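Local coordinates for putative thioesterase (Escherichia coli, PDB 5UGZ), which probably hydrolyses thioesters to release intermediates from the colibactin NRPS/PKS assembly line, acting as a type II thioesterase, at residues V108-D113 / K190-L194; I102-E106 / Y185-K190; N23-L29 / D91-H97. One frame throughout, in Å; residues are numbered along the deposited sequence.

Contact 1 of 3, residues V108-D113 / K190-L194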
ATOM      1  N   VAL A 108       2.922  10.547   1.175  1.00 14.86           N
ATOM      2  CA  VAL A 108       2.583  11.692   0.333  1.00 16.02           C
ATOM      3  C   VAL A 108       2.648  12.976   1.146  1.00 15.48           C
ATOM      4  O   VAL A 108       3.221  13.977   0.706  1.00 16.62           O
ATOM      5  CB  VAL A 108       1.207  11.517  -0.360  1.00 16.51           C
ATOM      6  CG1 VAL A 108       0.055  11.430   0.628  1.00 17.95           C
ATOM      7  CG2 VAL A 108       0.960  12.674  -1.334  1.00 16.46           C
ATOM      8  N   HIS A 109       2.080  12.969   2.347  1.00 15.19           N
ATOM      9  CA  HIS A 109       2.165  14.169   3.172  1.00 16.20           C
ATOM     10  C   HIS A 109       3.603  14.488   3.554  1.00 15.81           C
ATOM     11  O   HIS A 109       3.962  15.661   3.655  1.00 17.20           O
ATOM     12  CB  HIS A 109       1.280  14.015   4.404  1.00 15.66           C
ATOM     13  CG  HIS A 109      -0.186  14.140   4.107  1.00 18.16           C
ATOM     14  ND1 HIS A 109      -0.813  15.358   3.958  1.00 18.37           N
ATOM     15  CD2 HIS A 109      -1.148  13.202   3.929  1.00 15.71           C
ATOM     16  CE1 HIS A 109      -2.096  15.166   3.706  1.00 18.94           C
ATOM     17  NE2 HIS A 109      -2.325  13.865   3.687  1.00 18.27           N
ATOM     18  N   TYR A 110       4.448  13.463   3.735  1.00 15.32           N
ATOM     19  CA  TYR A 110       5.861  13.677   4.041  1.00 14.80           C
ATOM     20  C   TYR A 110       6.597  14.250   2.835  1.00 16.86           C
ATOM     21  O   TYR A 110       7.495  15.084   2.983  1.00 17.67           O
ATOM     22  CB  TYR A 110       6.474  12.342   4.496  1.00 13.76           C
ATOM     23  CG  TYR A 110       7.931  12.316   4.943  1.00 16.13           C
ATOM     24  CD1 TYR A 110       8.280  12.462   6.290  1.00 16.43           C
ATOM     25  CD2 TYR A 110       8.952  12.078   4.028  1.00 15.70           C
ATOM     26  CE1 TYR A 110       9.603  12.398   6.709  1.00 14.21           C
ATOM     27  CE2 TYR A 110      10.272  12.019   4.438  1.00 15.84           C
ATOM     28  CZ  TYR A 110      10.587  12.192   5.779  1.00 15.80           C
ATOM     29  OH  TYR A 110      11.898  12.135   6.176  1.00 18.53           O
ATOM     30  N   ILE A 111       6.236  13.802   1.632  1.00 16.20           N
ATOM     31  CA  ILE A 111       6.760  14.400   0.409  1.00 15.10           C
ATOM     32  C   ILE A 111       6.356  15.868   0.337  1.00 17.05           C
ATOM     33  O   ILE A 111       7.188  16.754   0.110  1.00 17.89           O
ATOM     34  CB  ILE A 111       6.262  13.605  -0.819  1.00 17.36           C
ATOM     35  CG1 ILE A 111       6.959  12.238  -0.903  1.00 16.33           C
ATOM     36  CG2 ILE A 111       6.396  14.405  -2.124  1.00 16.05           C
ATOM     37  CD1 ILE A 111       6.252  11.218  -1.789  1.00 13.63           C
ATOM     38  N   LEU A 112       5.067  16.145   0.561  1.00 16.86           N
ATOM     39  CA  LEU A 112       4.575  17.521   0.546  1.00 18.33           C
ATOM     40  C   LEU A 112       5.262  18.381   1.611  1.00 19.31           C
ATOM     41  O   LEU A 112       5.633  19.528   1.336  1.00 17.43           O
ATOM     42  CB  LEU A 112       3.052  17.531   0.723  1.00 17.35           C
ATOM     43  CG  LEU A 112       2.220  17.185  -0.523  1.00 17.31           C
ATOM     44  CD1 LEU A 112       0.781  16.965  -0.138  1.00 17.82           C
ATOM     45  CD2 LEU A 112       2.307  18.281  -1.544  1.00 18.28           C
ATOM     46  N   ASP A 113       5.452  17.846   2.828  1.00 18.15           N
ATOM     47  CA  ASP A 113       6.232  18.553   3.855  1.00 19.19           C
ATOM     48  C   ASP A 113       7.641  18.909   3.392  1.00 19.71           C
ATOM     49  O   ASP A 113       8.258  19.819   3.960  1.00 19.09           O
ATOM     50  CB  ASP A 113       6.375  17.721   5.134  1.00 17.62           C
ATOM     51  CG  ASP A 113       5.072  17.495   5.837  1.00 19.18           C
ATOM     52  OD1 ASP A 113       4.097  18.223   5.553  1.00 21.41           O
ATOM     53  OD2 ASP A 113       5.030  16.582   6.687  1.00 19.36           O
ATOM     54  N   LYS A 190      -3.435  16.161   9.560  1.00 27.42           N
ATOM     55  CA  LYS A 190      -2.390  16.760   8.740  1.00 26.87           C
ATOM     56  C   LYS A 190      -2.592  18.272   8.578  1.00 28.21           C
ATOM     57  O   LYS A 190      -3.627  18.839   8.939  1.00 30.79           O
ATOM     58  CB  LYS A 190      -2.350  16.077   7.366  1.00 24.43           C
ATOM     59  CG  LYS A 190      -2.192  14.550   7.404  1.00 19.71           C
ATOM     60  CD  LYS A 190      -0.795  14.130   7.827  1.00 22.03           C
ATOM     61  CE  LYS A 190      -0.773  12.665   8.169  1.00 20.44           C
ATOM     62  NZ  LYS A 190       0.386  12.351   9.039  1.00 27.47           N
ATOM     63  N   ALA A 191      -1.581  18.922   8.005  1.00 26.54           N
ATOM     64  CA  ALA A 191      -1.589  20.362   7.799  1.00 31.63           C
ATOM     65  C   ALA A 191      -2.202  20.778   6.467  1.00 34.37           C
ATOM     66  O   ALA A 191      -2.076  21.946   6.084  1.00 37.60           O
ATOM     67  CB  ALA A 191      -0.163  20.915   7.884  1.00 35.93           C
ATOM     68  N   ARG A 192      -2.862  19.869   5.758  1.00 29.40           N
ATOM     69  CA  ARG A 192      -3.256  20.168   4.392  1.00 28.40           C
ATOM     70  C   ARG A 192      -4.195  19.086   3.924  1.00 25.33           C
ATOM     71  O   ARG A 192      -4.081  17.936   4.350  1.00 28.65           O
ATOM     72  CB  ARG A 192      -2.044  20.210   3.469  1.00 28.60           C
ATOM     73  CG  ARG A 192      -1.499  18.823   3.304  1.00 27.22           C
ATOM     74  CD  ARG A 192      -0.393  18.786   2.344  1.00 24.29           C
ATOM     75  NE  ARG A 192       0.784  19.469   2.848  1.00 23.42           N
ATOM     76  CZ  ARG A 192       1.608  18.959   3.754  1.00 20.64           C
ATOM     77  NH1 ARG A 192       1.367  17.771   4.302  1.00 18.30           N
ATOM     78  NH2 ARG A 192       2.670  19.646   4.120  1.00 18.91           N
ATOM     79  N   THR A 193      -5.119  19.464   3.049  1.00 26.54           N
ATOM     80  CA  THR A 193      -5.986  18.523   2.347  1.00 25.95           C
ATOM     81  C   THR A 193      -5.378  18.242   0.983  1.00 24.29           C
ATOM     82  O   THR A 193      -5.039  19.179   0.247  1.00 23.39           O
ATOM     83  CB  THR A 193      -7.406  19.073   2.164  1.00 23.74           C
ATOM     84  OG1 THR A 193      -7.987  19.344   3.438  1.00 27.22           O
ATOM     85  CG2 THR A 193      -8.274  18.051   1.480  1.00 22.39           C
ATOM     86  N   LEU A 194      -5.235  16.959   0.655  1.00 22.47           N
ATOM     87  CA  LEU A 194      -4.809  16.587  -0.686  1.00 21.04           C
ATOM     88  C   LEU A 194      -5.753  17.207  -1.710  1.00 20.15           C
ATOM     89  O   LEU A 194      -6.936  17.437  -1.441  1.00 22.52           O
ATOM     90  CB  LEU A 194      -4.766  15.058  -0.819  1.00 18.31           C
ATOM     91  CG  LEU A 194      -3.784  14.398   0.170  1.00 19.23           C
ATOM     92  CD1 LEU A 194      -3.851  12.892   0.134  1.00 16.23           C
ATOM     93  CD2 LEU A 194      -2.380  14.855  -0.096  1.00 19.32           C
TER

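Contact 2 of 3, residues I102-E106 / Y185-K190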
ATOM      1  N   ILE A 102      -1.520   2.746   4.021  1.00 15.80           N
ATOM      2  CA  ILE A 102      -1.255   3.660   5.137  1.00 17.13           C
ATOM      3  C   ILE A 102       0.081   4.354   4.941  1.00 16.08           C
ATOM      4  O   ILE A 102       0.223   5.555   5.183  1.00 16.25           O
ATOM      5  CB  ILE A 102      -1.280   2.903   6.480  1.00 17.48           C
ATOM      6  CG1 ILE A 102      -2.695   2.434   6.843  1.00 23.08           C
ATOM      7  CG2 ILE A 102      -0.714   3.768   7.585  1.00 21.17           C
ATOM      8  CD1 ILE A 102      -3.701   3.556   7.079  1.00 26.47           C
ATOM      9  N   MET A 103       1.087   3.600   4.509  1.00 15.11           N
ATOM     10  CA  MET A 103       2.391   4.181   4.229  1.00 15.93           C
ATOM     11  C   MET A 103       2.329   5.134   3.046  1.00 14.10           C
ATOM     12  O   MET A 103       2.963   6.187   3.073  1.00 15.34           O
ATOM     13  CB  MET A 103       3.421   3.070   3.998  1.00 15.54           C
ATOM     14  CG  MET A 103       3.699   2.260   5.255  1.00 19.38           C
ATOM     15  SD  MET A 103       5.198   1.240   5.264  1.00 24.02           S
ATOM     16  CE  MET A 103       6.456   2.478   5.029  1.00 20.64           C
ATOM     17  N   ALA A 104       1.566   4.792   2.006  1.00 13.79           N
ATOM     18  CA  ALA A 104       1.366   5.724   0.901  1.00 15.33           C
ATOM     19  C   ALA A 104       0.734   7.025   1.380  1.00 15.51           C
ATOM     20  O   ALA A 104       1.139   8.114   0.955  1.00 14.72           O
ATOM     21  CB  ALA A 104       0.513   5.084  -0.188  1.00 13.94           C
ATOM     22  N   PHE A 105      -0.262   6.933   2.263  1.00 14.74           N
ATOM     23  CA  PHE A 105      -0.899   8.135   2.784  1.00 15.35           C
ATOM     24  C   PHE A 105       0.091   8.996   3.553  1.00 14.39           C
ATOM     25  O   PHE A 105       0.159  10.212   3.354  1.00 16.82           O
ATOM     26  CB  PHE A 105      -2.071   7.765   3.689  1.00 17.36           C
ATOM     27  CG  PHE A 105      -2.691   8.955   4.369  1.00 18.98           C
ATOM     28  CD1 PHE A 105      -3.586   9.769   3.695  1.00 17.26           C
ATOM     29  CD2 PHE A 105      -2.368   9.263   5.682  1.00 19.21           C
ATOM     30  CE1 PHE A 105      -4.150  10.877   4.329  1.00 21.26           C
ATOM     31  CE2 PHE A 105      -2.918  10.350   6.319  1.00 18.44           C
ATOM     32  CZ  PHE A 105      -3.816  11.164   5.642  1.00 19.75           C
ATOM     33  N   GLU A 106       0.838   8.383   4.468  1.00 15.93           N
ATOM     34  CA  GLU A 106       1.785   9.119   5.298  1.00 16.70           C
ATOM     35  C   GLU A 106       2.954   9.649   4.470  1.00 15.78           C
ATOM     36  O   GLU A 106       3.464  10.742   4.732  1.00 14.22           O
ATOM     37  CB  GLU A 106       2.270   8.207   6.431  1.00 18.43           C
ATOM     38  CG  GLU A 106       1.186   7.858   7.472  1.00 18.27           C
ATOM     39  CD  GLU A 106       0.733   9.078   8.279  1.00 18.43           C
ATOM     40  OE1 GLU A 106       1.552   9.982   8.456  1.00 22.01           O
ATOM     41  OE2 GLU A 106      -0.430   9.147   8.731  1.00 18.82           O
ATOM     42  N   TYR A 185       0.285   2.012  14.815  1.00 22.25           N
ATOM     43  CA  TYR A 185       0.046   3.233  14.071  1.00 22.83           C
ATOM     44  C   TYR A 185      -1.038   4.069  14.750  1.00 23.53           C
ATOM     45  O   TYR A 185      -2.099   3.558  15.119  1.00 26.22           O
ATOM     46  CB  TYR A 185      -0.333   2.879  12.636  1.00 22.86           C
ATOM     47  CG  TYR A 185      -0.812   4.052  11.836  1.00 23.13           C
ATOM     48  CD1 TYR A 185       0.051   5.078  11.497  1.00 23.18           C
ATOM     49  CD2 TYR A 185      -2.122   4.134  11.416  1.00 22.55           C
ATOM     50  CE1 TYR A 185      -0.377   6.149  10.765  1.00 21.99           C
ATOM     51  CE2 TYR A 185      -2.559   5.195  10.687  1.00 23.47           C
ATOM     52  CZ  TYR A 185      -1.686   6.207  10.359  1.00 22.36           C
ATOM     53  OH  TYR A 185      -2.120   7.292   9.635  1.00 21.00           O
ATOM     54  N   VAL A 186      -0.764   5.359  14.916  1.00 24.04           N
ATOM     55  CA  VAL A 186      -1.676   6.307  15.545  1.00 24.78           C
ATOM     56  C   VAL A 186      -1.848   7.489  14.595  1.00 25.35           C
ATOM     57  O   VAL A 186      -0.912   8.277  14.403  1.00 27.26           O
ATOM     58  CB  VAL A 186      -1.152   6.773  16.912  1.00 28.93           C
ATOM     59  CG1 VAL A 186      -1.972   7.955  17.435  1.00 27.00           C
ATOM     60  CG2 VAL A 186      -1.147   5.610  17.906  1.00 27.56           C
ATOM     61  N   PHE A 187      -3.038   7.624  14.012  1.00 24.89           N
ATOM     62  CA  PHE A 187      -3.290   8.718  13.082  1.00 26.53           C
ATOM     63  C   PHE A 187      -3.180  10.068  13.787  1.00 27.68           C
ATOM     64  O   PHE A 187      -3.735  10.262  14.872  1.00 28.65           O
ATOM     65  CB  PHE A 187      -4.682   8.562  12.455  1.00 26.89           C
ATOM     66  CG  PHE A 187      -5.136   9.770  11.669  1.00 26.50           C
ATOM     67  CD1 PHE A 187      -4.547  10.091  10.457  1.00 24.77           C
ATOM     68  CD2 PHE A 187      -6.158  10.578  12.143  1.00 29.55           C
ATOM     69  CE1 PHE A 187      -4.951  11.194   9.737  1.00 26.84           C
ATOM     70  CE2 PHE A 187      -6.570  11.684  11.431  1.00 29.38           C
ATOM     71  CZ  PHE A 187      -5.963  11.995  10.219  1.00 27.99           C
ATOM     72  N   GLN A 188      -2.468  11.013  13.171  1.00 27.45           N
ATOM     73  CA  GLN A 188      -2.573  12.413  13.573  1.00 31.32           C
ATOM     74  C   GLN A 188      -2.917  13.260  12.362  1.00 29.97           C
ATOM     75  O   GLN A 188      -2.224  13.203  11.344  1.00 29.74           O
ATOM     76  CB  GLN A 188      -1.293  12.953  14.220  1.00 34.00           C
ATOM     77  CG  GLN A 188      -1.484  14.340  14.878  1.00 41.61           C
ATOM     78  CD  GLN A 188      -2.005  14.273  16.326  1.00 46.34           C
ATOM     79  OE1 GLN A 188      -1.461  13.554  17.160  1.00 47.57           O
ATOM     80  NE2 GLN A 188      -3.050  15.038  16.622  1.00 43.25           N
ATOM     81  N   ALA A 189      -3.972  14.057  12.487  1.00 29.05           N
ATOM     82  CA  ALA A 189      -4.404  14.948  11.419  1.00 29.88           C
ATOM     83  C   ALA A 189      -3.251  15.738  10.808  1.00 28.20           C
ATOM     84  O   ALA A 189      -2.224  15.972  11.458  1.00 26.87           O
ATOM     85  CB  ALA A 189      -5.479  15.902  11.946  1.00 32.88           C
ATOM     86  N   LYS A 190      -3.435  16.161   9.560  1.00 27.42           N
ATOM     87  CA  LYS A 190      -2.390  16.760   8.740  1.00 26.87           C
ATOM     88  C   LYS A 190      -2.592  18.272   8.578  1.00 28.21           C
ATOM     89  O   LYS A 190      -3.627  18.839   8.939  1.00 30.79           O
ATOM     90  CB  LYS A 190      -2.350  16.077   7.366  1.00 24.43           C
ATOM     91  CG  LYS A 190      -2.192  14.550   7.404  1.00 19.71           C
ATOM     92  CD  LYS A 190      -0.795  14.130   7.827  1.00 22.03           C
ATOM     93  CE  LYS A 190      -0.773  12.665   8.169  1.00 20.44           C
ATOM     94  NZ  LYS A 190       0.386  12.351   9.039  1.00 27.47           N
TER
HETATM   95  O   HOH W   1      -0.493  10.418  11.173  1.00 26.29           O

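Contact 3 of 3, residues N23-L29 / D91-H97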
ATOM      1  N   ASN A  23       5.864  11.837 -19.308  1.00 30.93           N
ATOM      2  CA  ASN A  23       5.990  10.602 -18.544  1.00 31.36           C
ATOM      3  C   ASN A  23       5.457  10.804 -17.125  1.00 28.80           C
ATOM      4  O   ASN A  23       5.450  11.922 -16.599  1.00 28.80           O
ATOM      5  CB  ASN A  23       7.451  10.125 -18.516  1.00 30.39           C
ATOM      6  CG  ASN A  23       7.635   8.806 -17.777  1.00 30.07           C
ATOM      7  OD1 ASN A  23       8.212   8.777 -16.692  1.00 31.68           O
ATOM      8  ND2 ASN A  23       7.183   7.710 -18.374  1.00 28.01           N
ATOM      9  N   ILE A  24       4.985   9.717 -16.518  1.00 26.32           N
ATOM     10  CA  ILE A  24       4.531   9.725 -15.132  1.00 23.24           C
ATOM     11  C   ILE A  24       5.078   8.497 -14.424  1.00 23.89           C
ATOM     12  O   ILE A  24       4.975   7.377 -14.934  1.00 24.17           O
ATOM     13  CB  ILE A  24       3.004   9.743 -15.004  1.00 22.57           C
ATOM     14  CG1 ILE A  24       2.620   9.500 -13.545  1.00 20.81           C
ATOM     15  CG2 ILE A  24       2.399   8.687 -15.880  1.00 24.91           C
ATOM     16  CD1 ILE A  24       1.250  10.015 -13.190  1.00 23.66           C
ATOM     17  N   SER A  25       5.635   8.699 -13.241  1.00 21.90           N
ATOM     18  CA  SER A  25       6.159   7.600 -12.448  1.00 20.87           C
ATOM     19  C   SER A  25       5.137   7.192 -11.397  1.00 18.11           C
ATOM     20  O   SER A  25       4.580   8.044 -10.694  1.00 17.83           O
ATOM     21  CB  SER A  25       7.480   7.996 -11.807  1.00 20.88           C
ATOM     22  OG  SER A  25       8.389   8.373 -12.817  1.00 22.86           O
ATOM     23  N   LEU A  26       4.885   5.896 -11.321  1.00 17.58           N
ATOM     24  CA  LEU A  26       3.962   5.294 -10.370  1.00 15.87           C
ATOM     25  C   LEU A  26       4.776   4.541  -9.322  1.00 14.18           C
ATOM     26  O   LEU A  26       5.339   3.486  -9.618  1.00 13.42           O
ATOM     27  CB  LEU A  26       3.009   4.354 -11.095  1.00 14.59           C
ATOM     28  CG  LEU A  26       2.099   3.500 -10.226  1.00 14.53           C
ATOM     29  CD1 LEU A  26       0.996   4.353  -9.610  1.00 16.61           C
ATOM     30  CD2 LEU A  26       1.531   2.348 -11.069  1.00 15.26           C
ATOM     31  N   TYR A  27       4.836   5.094  -8.111  1.00 13.61           N
ATOM     32  CA  TYR A  27       5.494   4.477  -6.968  1.00 13.66           C
ATOM     33  C   TYR A  27       4.512   3.531  -6.293  1.00 13.99           C
ATOM     34  O   TYR A  27       3.398   3.934  -5.947  1.00 12.35           O
ATOM     35  CB  TYR A  27       5.986   5.552  -5.987  1.00 11.61           C
ATOM     36  CG  TYR A  27       7.021   6.471  -6.640  1.00 15.08           C
ATOM     37  CD1 TYR A  27       6.642   7.633  -7.316  1.00 14.45           C
ATOM     38  CD2 TYR A  27       8.365   6.135  -6.637  1.00 13.83           C
ATOM     39  CE1 TYR A  27       7.588   8.436  -7.941  1.00 14.51           C
ATOM     40  CE2 TYR A  27       9.304   6.925  -7.255  1.00 16.91           C
ATOM     41  CZ  TYR A  27       8.918   8.064  -7.910  1.00 18.48           C
ATOM     42  OH  TYR A  27       9.885   8.833  -8.517  1.00 22.15           O
ATOM     43  N   CYS A  28       4.917   2.272  -6.117  1.00 13.50           N
ATOM     44  CA  CYS A  28       4.055   1.261  -5.525  1.00 13.49           C
ATOM     45  C   CYS A  28       4.660   0.735  -4.233  1.00 15.22           C
ATOM     46  O   CYS A  28       5.852   0.413  -4.183  1.00 14.36           O
ATOM     47  CB  CYS A  28       3.809   0.111  -6.500  1.00 13.41           C
ATOM     48  SG  CYS A  28       2.959   0.660  -7.996  1.00 17.43           S
ATOM     49  N   LEU A  29       3.820   0.633  -3.192  1.00 14.44           N
ATOM     50  CA  LEU A  29       4.236   0.111  -1.897  1.00 13.86           C
ATOM     51  C   LEU A  29       3.529  -1.206  -1.613  1.00 14.17           C
ATOM     52  O   LEU A  29       2.317  -1.313  -1.835  1.00 14.00           O
ATOM     53  CB  LEU A  29       3.939   1.128  -0.772  1.00 14.59           C
ATOM     54  CG  LEU A  29       4.852   2.361  -0.779  1.00 15.14           C
ATOM     55  CD1 LEU A  29       4.599   3.215  -1.998  1.00 15.48           C
ATOM     56  CD2 LEU A  29       4.669   3.200   0.478  1.00 18.32           C
ATOM     57  N   ASP A  91       5.273  14.459 -13.138  1.00 24.64           N
ATOM     58  CA  ASP A  91       4.051  13.852 -12.625  1.00 23.04           C
ATOM     59  C   ASP A  91       4.329  12.523 -11.937  1.00 19.41           C
ATOM     60  O   ASP A  91       5.194  11.753 -12.351  1.00 21.39           O
ATOM     61  CB  ASP A  91       3.058  13.606 -13.755  1.00 22.74           C
ATOM     62  CG  ASP A  91       2.791  14.846 -14.559  1.00 28.87           C
ATOM     63  OD1 ASP A  91       2.090  15.750 -14.050  1.00 33.19           O
ATOM     64  OD2 ASP A  91       3.289  14.921 -15.698  1.00 29.61           O
ATOM     65  N   TYR A  92       3.539  12.222 -10.914  1.00 20.36           N
ATOM     66  CA  TYR A  92       3.673  10.932 -10.249  1.00 17.28           C
ATOM     67  C   TYR A  92       2.378  10.588  -9.523  1.00 17.78           C
ATOM     68  O   TYR A  92       1.560  11.458  -9.212  1.00 18.08           O
ATOM     69  CB  TYR A  92       4.871  10.933  -9.285  1.00 17.13           C
ATOM     70  CG  TYR A  92       4.671  11.768  -8.040  1.00 16.69           C
ATOM     71  CD1 TYR A  92       4.180  11.196  -6.878  1.00 15.21           C
ATOM     72  CD2 TYR A  92       4.970  13.121  -8.028  1.00 17.96           C
ATOM     73  CE1 TYR A  92       3.991  11.930  -5.761  1.00 17.13           C
ATOM     74  CE2 TYR A  92       4.766  13.886  -6.893  1.00 18.04           C
ATOM     75  CZ  TYR A  92       4.279  13.275  -5.758  1.00 19.40           C
ATOM     76  OH  TYR A  92       4.077  13.994  -4.595  1.00 20.87           O
ATOM     77  N   ALA A  93       2.197   9.294  -9.283  1.00 18.64           N
ATOM     78  CA  ALA A  93       1.105   8.760  -8.483  1.00 15.24           C
ATOM     79  C   ALA A  93       1.699   7.809  -7.459  1.00 13.78           C
ATOM     80  O   ALA A  93       2.871   7.456  -7.536  1.00 13.23           O
ATOM     81  CB  ALA A  93       0.074   8.027  -9.343  1.00 16.32           C
ATOM     82  N   ILE A  94       0.882   7.387  -6.496  1.00 14.13           N
ATOM     83  CA  ILE A  94       1.297   6.444  -5.466  1.00 14.31           C
ATOM     84  C   ILE A  94       0.205   5.405  -5.273  1.00 13.26           C
ATOM     85  O   ILE A  94      -0.961   5.756  -5.077  1.00 12.54           O
ATOM     86  CB  ILE A  94       1.605   7.136  -4.129  1.00 12.83           C
ATOM     87  CG1 ILE A  94       2.429   8.402  -4.399  1.00 14.69           C
ATOM     88  CG2 ILE A  94       2.298   6.140  -3.170  1.00 12.19           C
ATOM     89  CD1 ILE A  94       2.869   9.150  -3.178  1.00 14.66           C
ATOM     90  N   PHE A  95       0.587   4.130  -5.337  1.00 11.15           N
ATOM     91  CA  PHE A  95      -0.298   3.012  -5.070  1.00 11.47           C
ATOM     92  C   PHE A  95       0.273   2.241  -3.889  1.00 12.34           C
ATOM     93  O   PHE A  95       1.481   2.010  -3.828  1.00 12.22           O
ATOM     94  CB  PHE A  95      -0.424   2.089  -6.311  1.00 12.41           C
ATOM     95  CG  PHE A  95      -1.277   0.872  -6.084  1.00 13.40           C
ATOM     96  CD1 PHE A  95      -0.777  -0.231  -5.394  1.00 13.20           C
ATOM     97  CD2 PHE A  95      -2.583   0.825  -6.553  1.00 15.90           C
ATOM     98  CE1 PHE A  95      -1.561  -1.359  -5.165  1.00 13.44           C
ATOM     99  CE2 PHE A  95      -3.376  -0.312  -6.333  1.00 16.59           C
ATOM    100  CZ  PHE A  95      -2.858  -1.401  -5.635  1.00 14.05           C
ATOM    101  N   GLY A  96      -0.587   1.851  -2.958  1.00 12.82           N
ATOM    102  CA  GLY A  96      -0.181   0.978  -1.867  1.00 12.51           C
ATOM    103  C   GLY A  96      -1.331   0.073  -1.505  1.00 12.46           C
ATOM    104  O   GLY A  96      -2.493   0.462  -1.612  1.00 14.28           O
ATOM    105  N   HIS A  97      -1.011  -1.159  -1.102  1.00 15.49           N
ATOM    106  CA  HIS A  97      -2.008  -2.131  -0.658  1.00 14.36           C
ATOM    107  C   HIS A  97      -1.855  -2.351   0.841  1.00 16.05           C
ATOM    108  O   HIS A  97      -0.744  -2.580   1.334  1.00 16.82           O
ATOM    109  CB  HIS A  97      -1.887  -3.470  -1.402  1.00 12.96           C
ATOM    110  CG  HIS A  97      -3.020  -4.424  -1.127  1.00 14.74           C
ATOM    111  ND1 HIS A  97      -4.223  -4.375  -1.800  1.00 15.59           N
ATOM    112  CD2 HIS A  97      -3.137  -5.438  -0.237  1.00 16.44           C
ATOM    113  CE1 HIS A  97      -5.023  -5.323  -1.347  1.00 16.47           C
ATOM    114  NE2 HIS A  97      -4.388  -5.980  -0.396  1.00 15.88           N
TER
HETATM  115  O   HOH W   2       6.257  14.390 -15.943  1.00 29.16           O

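Contact 1 of 3, residues V108-D113 / K190-L194
The imidazole of His109 is covered on both faces by aliphatic groups: Lys190 CG sits over the centre of one, 3.6 Å from the ring centroid and only 4° off its normal, while Leu194 CD2 lies over the other. Both are CH-pi contacts; a flat ring with pi faces for CH groups and a nitrogen at its edge for a donor suits this place. At that edge, Arg192 NH1 donates to ND1 over 3.3 Å, and each atom lies almost exactly in the plane of the other's group. ND1 thus serves as an acceptor, consistent with a neutral imidazole. The guanidinium has Leu112 CB over the centre of one face and the polar partners at its rim. There Asp113 closes a salt bridge through OD1 alone: the bond from Arg192 NH2 is modelled at 2.5 Å, so short that its exact length is doubtful, and a second, weak one comes from NH1 at 3.0 Å to the same oxygen. Carboxylate and guanidinium are turned 49° apart, so no flat two-pronged pairing results. A bend at chi3 (68°) swings the arginine head back to the helix, its CD running beside Leu112 CD1. With an alanine in place of Arg192, Asp113 would probably lose its positive mate and His109 ND1 its donor. Deeper in, Leu194 CD2 also meets Leu112 CD1, at 3.8 Å, and faces Val108 CG2 tip to tip; short branched chains fill this apolar end well. The lysine amine goes instead to Glu106. The contact pins the loop leading to strand 198-203 against the C-terminal part of helix 99-113, the helix that follows the probable nucleophile elbow, as in the alpha/beta-hydrolase fold of thioesterases.

Contact 2 of 3, residues I102-E106 / Y185-K190
Glu106 folds over at chi2 (-66°), carrying its carboxylate to the loop, and Tyr185 extends to meet it from the opposite direction, with CG anti to its backbone N (chi1 171°). The helix bearing Glu106 is the one that, in an alpha/beta hydrolase, follows the probable nucleophile elbow; Ile102 lies near that turn without touching it. The two carboxylate oxygens divide the work. OE1 takes the amine of Lys190 in a salt bridge of 2.7 Å between NZ and OE1, met on the syn side. OE2 accepts a hydrogen bond from Tyr185 OH, also 2.7 Å long, but on its anti side. A glutamate suits this place, being long enough to reach both partners. Ile102 CG2 lies over the centre of one face of the Tyr185 ring, 3.8 Å from the centroid and almost on its normal, a CH-pi contact that the beta-branch methyl of isoleucine makes easily. Beside it, Phe105 CE2 meets the edge of the Phe187 ring, 4.1 Å from CE1, and also touches Lys190 CE, so the Phe105 ring lies beside the lysine's aliphatic end. Phe105 continues inward to Phe124 of strand 121-125. One water donates to Glu106 OE2 at 2.8 Å and accepts from Lys190 NZ and from Gln188 N.

Contact 3 of 3, residues N23-L29 / D91-H97
Strands 24-29 and 91-97 run side by side in parallel, their axes 4.6 Å apart at closest approach and 17° from alignment, with Ser25, Tyr27 and Leu29 each bonding through both N and O to residues flanking its opposite number, the rungs including a nearly straight bond from Phe95 N to Tyr27 O (168°) and a weak last one from His97 N to Leu29 O, 3.4 Å. On one face, Leu26 CD1 rests on Ala93 CB at 3.8 Å and reaches Phe95 CB; the small alanine lets the leucine branch settle over the neighbouring strand. Cys28 SG lies 4.0 Å from Phe95 CB, and the Phe95 ring goes on to meet Trp42 edge-to-face. These are inner strands of the parallel sheet of an alpha/beta hydrolase, and 91-97 probably leads into the nucleophile elbow, whose GxSxG pattern begins at Gly96. On the other face, Leu29, Tyr92 and Ile94 are overlaid by helix 99-113, and branched aliphatic chains fit that surface: Leu29 CD1 touches Ile94 CG2 at 3.9 Å. The Tyr27 ring turns instead to Phe83 of helix 72-83. Tyr92 takes a chi1 of 71°, its CG between the backbone N and carbonyl carbon, which leads its ring away while CB stays against the edge of the Tyr27 ring, near CE1. Its hydroxyl bonds to Asp117 O. At the start of the two strands, a water donates to Asn23 O and Asp91 OD2 and accepts from Asp91 N.

Contact 3 is the buried heart of the sheet, held by a backbone ladder and apolar side chains, whereas contacts 1 and 2 are partly buried and combine charged, hydroxyl and ring contacts with some apolar ones. Contacts 1 and 2 use successive parts of helix 99-113 and of one loop, sharing Lys190: the inner part of its chain serves contact 1, its far end and amine contact 2. Along the chain their segments cross. The helix joins all three, since it follows strand 91-97 and its other side packs on the sheet: Ala104 CB approaches Ile94 CG2 to 3.6 Å, and Val108 CB meets Ile94 CD1. Side-chain polar chemistry gathers where the loop meets the helix's outer side.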